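PDB 5LO7: fimbrial protein MyfA from Yersinia enterocolitica, which builds the Myf pilus as its major subunit, assembling into a large homopolymer that resists proteases and chaotropic agents and is a probable virulence factor. Local coordinates for residues T62-W67 against E82-L87; A95-F100 against T126-E131. All blocks are in the same frame, centred on the assembly; numbering follows the deposited sequence.

Contact 1 of 2, residues T62-W67 against E82-L87; sequences TNELSW and EATFFL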
loop_
_atom_site.group_PDB
_atom_site.type_symbol
_atom_site.label_atom_id
_atom_site.label_comp_id
_atom_site.label_asym_id
_atom_site.label_seq_id
_atom_site.Cartn_x
_atom_site.Cartn_y
_atom_site.Cartn_z
ATOM N N THR B 62 -3.942 18.225 -6.197
ATOM C CA THR B 62 -4.576 19.105 -7.177
ATOM C C THR B 62 -4.144 20.546 -6.967
ATOM O O THR B 62 -4.005 21.001 -5.836
ATOM C CB THR B 62 -6.118 19.033 -7.097
ATOM O OG1 THR B 62 -6.697 19.862 -8.114
ATOM C CG2 THR B 62 -6.626 19.469 -5.712
ATOM N N ASN B 63 -3.939 21.258 -8.065
ATOM C CA ASN B 63 -3.540 22.655 -8.016
ATOM C C ASN B 63 -4.736 23.583 -8.076
ATOM O O ASN B 63 -4.595 24.789 -7.893
ATOM C CB ASN B 63 -2.618 22.973 -9.190
ATOM C CG ASN B 63 -1.290 22.259 -9.102
ATOM O OD1 ASN B 63 -0.735 22.057 -8.014
ATOM N ND2 ASN B 63 -0.766 21.871 -10.255
ATOM N N GLU B 64 -5.916 23.019 -8.334
ATOM C CA GLU B 64 -7.132 23.804 -8.438
ATOM C C GLU B 64 -7.857 23.961 -7.105
ATOM O O GLU B 64 -8.802 24.737 -7.020
ATOM C CB GLU B 64 -8.092 23.182 -9.440
ATOM C CG GLU B 64 -7.601 23.233 -10.849
ATOM C CD GLU B 64 -6.590 22.160 -11.136
ATOM O OE1 GLU B 64 -6.816 21.001 -10.750
ATOM O OE2 GLU B 64 -5.547 22.474 -11.730
ATOM N N LEU B 65 -7.425 23.236 -6.073
ATOM C CA LEU B 65 -8.102 23.287 -4.776
ATOM C C LEU B 65 -7.127 23.497 -3.630
ATOM O O LEU B 65 -5.950 23.202 -3.753
ATOM C CB LEU B 65 -8.899 22.001 -4.527
ATOM C CG LEU B 65 -9.865 21.533 -5.620
ATOM C CD1 LEU B 65 -10.477 20.223 -5.211
ATOM C CD2 LEU B 65 -10.953 22.557 -5.893
ATOM N N SER B 66 -7.636 23.996 -2.509
ATOM C CA SER B 66 -6.846 24.163 -1.309
ATOM C C SER B 66 -7.097 22.964 -0.422
ATOM O O SER B 66 -7.874 22.101 -0.775
ATOM C CB SER B 66 -7.272 25.427 -0.607
ATOM O OG SER B 66 -6.771 26.523 -1.320
ATOM N N TRP B 67 -6.467 22.915 0.738
ATOM C CA TRP B 67 -6.535 21.734 1.566
ATOM C C TRP B 67 -6.603 22.184 3.001
ATOM O O TRP B 67 -5.915 23.119 3.383
ATOM C CB TRP B 67 -5.307 20.864 1.318
ATOM C CG TRP B 67 -5.162 19.686 2.248
ATOM C CD1 TRP B 67 -4.455 19.641 3.414
ATOM C CD2 TRP B 67 -5.720 18.374 2.079
ATOM N NE1 TRP B 67 -4.548 18.398 3.982
ATOM C CE2 TRP B 67 -5.324 17.607 3.186
ATOM C CE3 TRP B 67 -6.522 17.783 1.112
ATOM C CZ2 TRP B 67 -5.693 16.277 3.337
ATOM C CZ3 TRP B 67 -6.892 16.466 1.279
ATOM C CH2 TRP B 67 -6.481 15.734 2.372
ATOM N N GLU B 82 -13.659 23.209 -12.045
ATOM C CA GLU B 82 -13.032 21.994 -12.475
ATOM C C GLU B 82 -11.870 21.748 -11.620
ATOM O O GLU B 82 -11.221 22.688 -11.153
ATOM C CB GLU B 82 -12.433 22.125 -13.850
ATOM C CG GLU B 82 -13.501 22.134 -14.960
ATOM C CD GLU B 82 -13.113 21.309 -16.149
ATOM O OE1 GLU B 82 -11.875 21.294 -16.511
ATOM O OE2 GLU B 82 -14.120 20.734 -16.694
ATOM N N ALA B 83 -11.511 20.482 -11.549
ATOM C CA ALA B 83 -10.295 20.123 -10.884
ATOM C C ALA B 83 -9.775 18.831 -11.469
ATOM O O ALA B 83 -10.550 17.965 -11.892
ATOM C CB ALA B 83 -10.554 20.004 -9.421
ATOM N N THR B 84 -8.453 18.744 -11.513
ATOM C CA THR B 84 -7.771 17.520 -11.883
ATOM C C THR B 84 -6.903 17.031 -10.742
ATOM O O THR B 84 -6.142 17.794 -10.146
ATOM C CB THR B 84 -6.886 17.717 -13.104
ATOM O OG1 THR B 84 -7.670 18.280 -14.160
ATOM C CG2 THR B 84 -6.301 16.369 -13.551
ATOM N N PHE B 85 -7.021 15.742 -10.453
ATOM C CA PHE B 85 -6.224 15.107 -9.413
ATOM C C PHE B 85 -5.075 14.310 -10.030
ATOM O O PHE B 85 -5.313 13.423 -10.848
ATOM C CB PHE B 85 -7.131 14.221 -8.558
ATOM C CG PHE B 85 -8.138 15.008 -7.750
ATOM C CD1 PHE B 85 -9.379 15.326 -8.269
ATOM C CD2 PHE B 85 -7.829 15.457 -6.482
ATOM C CE1 PHE B 85 -10.286 16.061 -7.523
ATOM C CE2 PHE B 85 -8.736 16.202 -5.756
ATOM C CZ PHE B 85 -9.956 16.492 -6.269
ATOM N N PHE B 86 -3.839 14.644 -9.651
ATOM C CA PHE B 86 -2.654 14.012 -10.236
ATOM C C PHE B 86 -1.790 13.301 -9.190
ATOM O O PHE B 86 -1.881 13.570 -7.983
ATOM C CB PHE B 86 -1.798 15.036 -10.998
ATOM C CG PHE B 86 -1.175 16.081 -10.108
ATOM C CD1 PHE B 86 0.050 15.874 -9.520
ATOM C CD2 PHE B 86 -1.847 17.263 -9.830
ATOM C CE1 PHE B 86 0.600 16.838 -8.689
ATOM C CE2 PHE B 86 -1.307 18.221 -8.994
ATOM C CZ PHE B 86 -0.086 18.015 -8.429
ATOM N N LEU B 87 -0.959 12.384 -9.680
ATOM C CA LEU B 87 0.013 11.684 -8.851
ATOM C C LEU B 87 1.340 12.412 -8.982
ATOM O O LEU B 87 1.677 12.898 -10.055
ATOM C CB LEU B 87 0.136 10.226 -9.295
ATOM C CG LEU B 87 -1.184 9.464 -9.496
ATOM C CD1 LEU B 87 -0.888 8.001 -9.892
ATOM C CD2 LEU B 87 -2.126 9.515 -8.273
HETATM O O HOH W 1 -4.052 19.730 -10.643
#
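Glu64 and Thr84 are joined by a nearly straight hydrogen bond between the loop 62-65 and the strand 82-87. Thr84 N gives its proton to Glu64 OE1 over 2.9 Å, at an N-H...O angle of 176°. The donor reaches that oxygen from 40° above the carboxylate plane. A bend at chi2 turns the carboxylate back toward the amide, while CB of Glu64 lies 3.6 Å from Glu82 O, with CG also close by. Thr62 OG1 stands 3.0 Å from Thr84 O, although the recipient of its proton is not settled. The same hydroxyl accepts from Glu64 N at 3.3 Å, an ST turn that curls the loop over the strand. Water 1 accepts from Asn63 N and lies within bonding distance of Thr84 O, to which it probably donates.

The strand is an edge of the three-stranded sheet, paired within the chain through Ala83 and Phe85 with strand 21-29, while the loop leads into strand 66-68 of the larger sheet of this Ig-like pilin fold. Apolar contacts accompany these bonds. Leu65 CD1 comes to Phe85 CZ at 3.9 Å, their side chains crossing at about a right angle, and Thr62 CG2 reaches CE2 of the same ring; Trp72 adds an edge-to-face partner. Leu65 CG lies 4.2 Å from Ala83 CB. Beyond them, the Asn63 amide crosses the Phe86 side chain with its plane turned 49° from the ring, Asn63 ND2 being 3.9 Å from Phe86 CE2.

Contact 2 of 2, residues A95-F100 against T126-E131; sequences AGEYQF and TKTVKE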
loop_
_atom_site.group_PDB
_atom_site.type_symbol
_atom_site.label_atom_id
_atom_site.label_comp_id
_atom_site.label_asym_id
_atom_site.label_seq_id
_atom_site.Cartn_x
_atom_site.Cartn_y
_atom_site.Cartn_z
ATOM N N ALA B 95 0.555 -1.660 -7.570
ATOM C CA ALA B 95 -0.352 -2.739 -8.012
ATOM C C ALA B 95 -1.816 -2.543 -7.730
ATOM O O ALA B 95 -2.319 -2.844 -6.621
ATOM C CB ALA B 95 0.158 -4.173 -7.604
ATOM N N GLY B 96 -2.462 -1.954 -8.748
ATOM C CA GLY B 96 -3.830 -2.267 -9.048
ATOM C C GLY B 96 -4.726 -1.303 -9.771
ATOM O O GLY B 96 -4.365 -0.480 -10.622
ATOM N N GLU B 97 -5.977 -1.492 -9.406
ATOM C CA GLU B 97 -7.060 -0.675 -9.831
ATOM C C GLU B 97 -7.326 0.122 -8.571
ATOM O O GLU B 97 -7.723 -0.428 -7.553
ATOM C CB GLU B 97 -8.258 -1.554 -10.206
ATOM C CG GLU B 97 -8.018 -2.472 -11.409
ATOM C CD GLU B 97 -7.904 -1.721 -12.727
ATOM O OE1 GLU B 97 -7.951 -0.479 -12.724
ATOM O OE2 GLU B 97 -7.768 -2.375 -13.782
ATOM N N TYR B 98 -7.039 1.412 -8.624
ATOM C CA TYR B 98 -7.031 2.235 -7.432
ATOM C C TYR B 98 -8.286 3.060 -7.394
ATOM O O TYR B 98 -8.561 3.799 -8.326
ATOM C CB TYR B 98 -5.857 3.189 -7.484
ATOM C CG TYR B 98 -4.510 2.549 -7.296
ATOM C CD1 TYR B 98 -3.933 2.503 -6.045
ATOM C CD2 TYR B 98 -3.810 2.017 -8.367
ATOM C CE1 TYR B 98 -2.705 1.941 -5.850
ATOM C CE2 TYR B 98 -2.565 1.457 -8.184
ATOM C CZ TYR B 98 -2.017 1.419 -6.910
ATOM O OH TYR B 98 -0.779 0.873 -6.653
ATOM N N GLN B 99 -9.039 2.945 -6.315
ATOM C CA GLN B 99 -10.292 3.654 -6.218
ATOM C C GLN B 99 -10.151 4.865 -5.294
ATOM O O GLN B 99 -9.444 4.825 -4.284
ATOM C CB GLN B 99 -11.385 2.706 -5.715
ATOM C CG GLN B 99 -12.723 3.369 -5.499
ATOM C CD GLN B 99 -13.762 2.404 -5.012
ATOM O OE1 GLN B 99 -13.559 1.717 -4.015
ATOM N NE2 GLN B 99 -14.887 2.334 -5.718
ATOM N N PHE B 100 -10.809 5.953 -5.663
ATOM C CA PHE B 100 -11.023 7.056 -4.734
ATOM C C PHE B 100 -12.509 7.224 -4.444
ATOM O O PHE B 100 -13.313 7.244 -5.359
ATOM C CB PHE B 100 -10.486 8.372 -5.284
ATOM C CG PHE B 100 -10.731 9.547 -4.364
ATOM C CD1 PHE B 100 -9.877 9.813 -3.314
ATOM C CD2 PHE B 100 -11.826 10.373 -4.542
ATOM C CE1 PHE B 100 -10.100 10.878 -2.470
ATOM C CE2 PHE B 100 -12.046 11.444 -3.695
ATOM C CZ PHE B 100 -11.175 11.692 -2.665
ATOM N N THR B 126 -12.398 4.790 -10.315
ATOM C CA THR B 126 -11.241 3.917 -10.234
ATOM C C THR B 126 -10.291 4.231 -11.364
ATOM O O THR B 126 -10.705 4.474 -12.486
ATOM C CB THR B 126 -11.646 2.435 -10.292
ATOM O OG1 THR B 126 -12.350 2.101 -9.090
ATOM C CG2 THR B 126 -10.403 1.530 -10.420
ATOM N N LYS B 127 -9.009 4.263 -11.041
ATOM C CA LYS B 127 -7.980 4.502 -12.025
ATOM C C LYS B 127 -7.145 3.237 -12.115
ATOM O O LYS B 127 -6.734 2.691 -11.089
ATOM C CB LYS B 127 -7.114 5.707 -11.623
ATOM C CG LYS B 127 -6.005 6.063 -12.621
ATOM C CD LYS B 127 -6.534 6.507 -13.974
ATOM C CE LYS B 127 -5.416 7.099 -14.802
ATOM N NZ LYS B 127 -5.835 7.324 -16.180
ATOM N N THR B 128 -6.888 2.776 -13.335
ATOM C CA THR B 128 -6.004 1.625 -13.519
ATOM C C THR B 128 -4.561 2.054 -13.616
ATOM O O THR B 128 -4.226 3.044 -14.275
ATOM C CB THR B 128 -6.277 0.886 -14.818
ATOM O OG1 THR B 128 -7.674 0.615 -14.940
ATOM C CG2 THR B 128 -5.492 -0.413 -14.857
ATOM N N VAL B 129 -3.697 1.293 -12.969
ATOM C CA VAL B 129 -2.289 1.388 -13.267
ATOM C C VAL B 129 -1.867 0.050 -13.855
ATOM O O VAL B 129 -2.307 -1.001 -13.374
ATOM C CB VAL B 129 -1.470 1.800 -12.015
ATOM C CG1 VAL B 129 0.027 1.875 -12.329
ATOM C CG2 VAL B 129 -1.982 3.142 -11.498
ATOM N N LYS B 130 -1.144 0.140 -14.980
ATOM C CA LYS B 130 -0.051 -0.759 -15.420
ATOM C C LYS B 130 -0.373 -2.017 -16.225
ATOM O O LYS B 130 -1.128 -1.974 -17.189
ATOM C CB LYS B 130 0.891 -1.109 -14.272
ATOM C CG LYS B 130 0.249 -1.939 -13.277
ATOM C CD LYS B 130 1.101 -2.576 -12.222
ATOM C CE LYS B 130 0.161 -3.217 -11.311
ATOM N NZ LYS B 130 -0.303 -1.920 -10.691
ATOM N N GLU B 131 0.181 -3.140 -15.769
ATOM C CA GLU B 131 0.803 -4.137 -16.591
ATOM C C GLU B 131 0.559 -5.473 -15.913
ATOM O O GLU B 131 0.314 -5.513 -14.698
ATOM C CB GLU B 131 2.292 -3.822 -16.589
ATOM C CG GLU B 131 2.915 -3.976 -15.220
ATOM C CD GLU B 131 4.198 -3.194 -15.062
ATOM O OE1 GLU B 131 4.209 -2.002 -15.436
ATOM O OE2 GLU B 131 5.198 -3.767 -14.559
HETATM O O HOH W 2 -15.007 3.224 -8.682
#
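Strands 97-100 and 126-128 run antiparallel, their axes 4.5 Å apart at 156°, with Tyr98 and Lys127 as a hydrogen-bonded pair between the non-hydrogen-bonded pairs Glu97-Thr128 and Gln99-Thr126. Tyr98 N to Lys127 O and Lys127 N to Tyr98 O both measure 2.8 Å. Val129 N continues the pattern to Gly96 O at 3.0 Å. Gly96 adopts backbone angles at which a CB would press against the preceding carbonyl oxygen, a local reason for glycine at this turn into the strand. The pairing of the chain's last strand here is consistent with donor-strand complementation, by which fimbrial subunits of this kind are completed.

On one face the side chains are polar. Glu97 and Thr128 lie side by side, and Thr128 OG1 donates to Glu97 OE1 at 2.5 Å, a bond so short that its exact geometry is doubtful. The glutamate is bent at chi2 (-69°), which brings its carboxylate alongside the Thr128 side chain. Thr126 CG2 packs on Glu97 CB, and Thr126 OG1 lies 3.6 Å from Gln99 CB. Water 2 joins that hydroxyl to Gln99 NE2.

The other face holds Tyr98 and Lys127, both buried. The Tyr98 ring meets Val129 obliquely, CE2 to CG2 3.8 Å, and has Lys127 O at its edge; Met50 of strand 36-51 also touches this tyrosine. The ammonium of Lys127 leads away to the backbone oxygens of Thr8 and Asn10.

Main-chain bonds, indifferent to sequence, thus set the register, while Glu97, Thr126 and Thr128 add side-chain and water-borne links.

The two contacts follow one another along the chain: contact 1 closes at Leu87 before contact 2 opens at Ala95. Their centres are 19 Å apart, and the nearest atoms about 5 Å, without touching. Both reach the six-stranded sheet, contact 1 through strand 66-68 and contact 2 through strands 97-107 and 117-128, with strand 36-51 pairing centrally to 71-75 and 97-107. Leu60 lies between them, touched by Leu87 and by Phe100. Contact 1 fastens a loop of that sheet to the facing three-stranded one, whereas contact 2 adds the chain's last strand, which probably plays the part a neighbouring subunit would supply in the pilus.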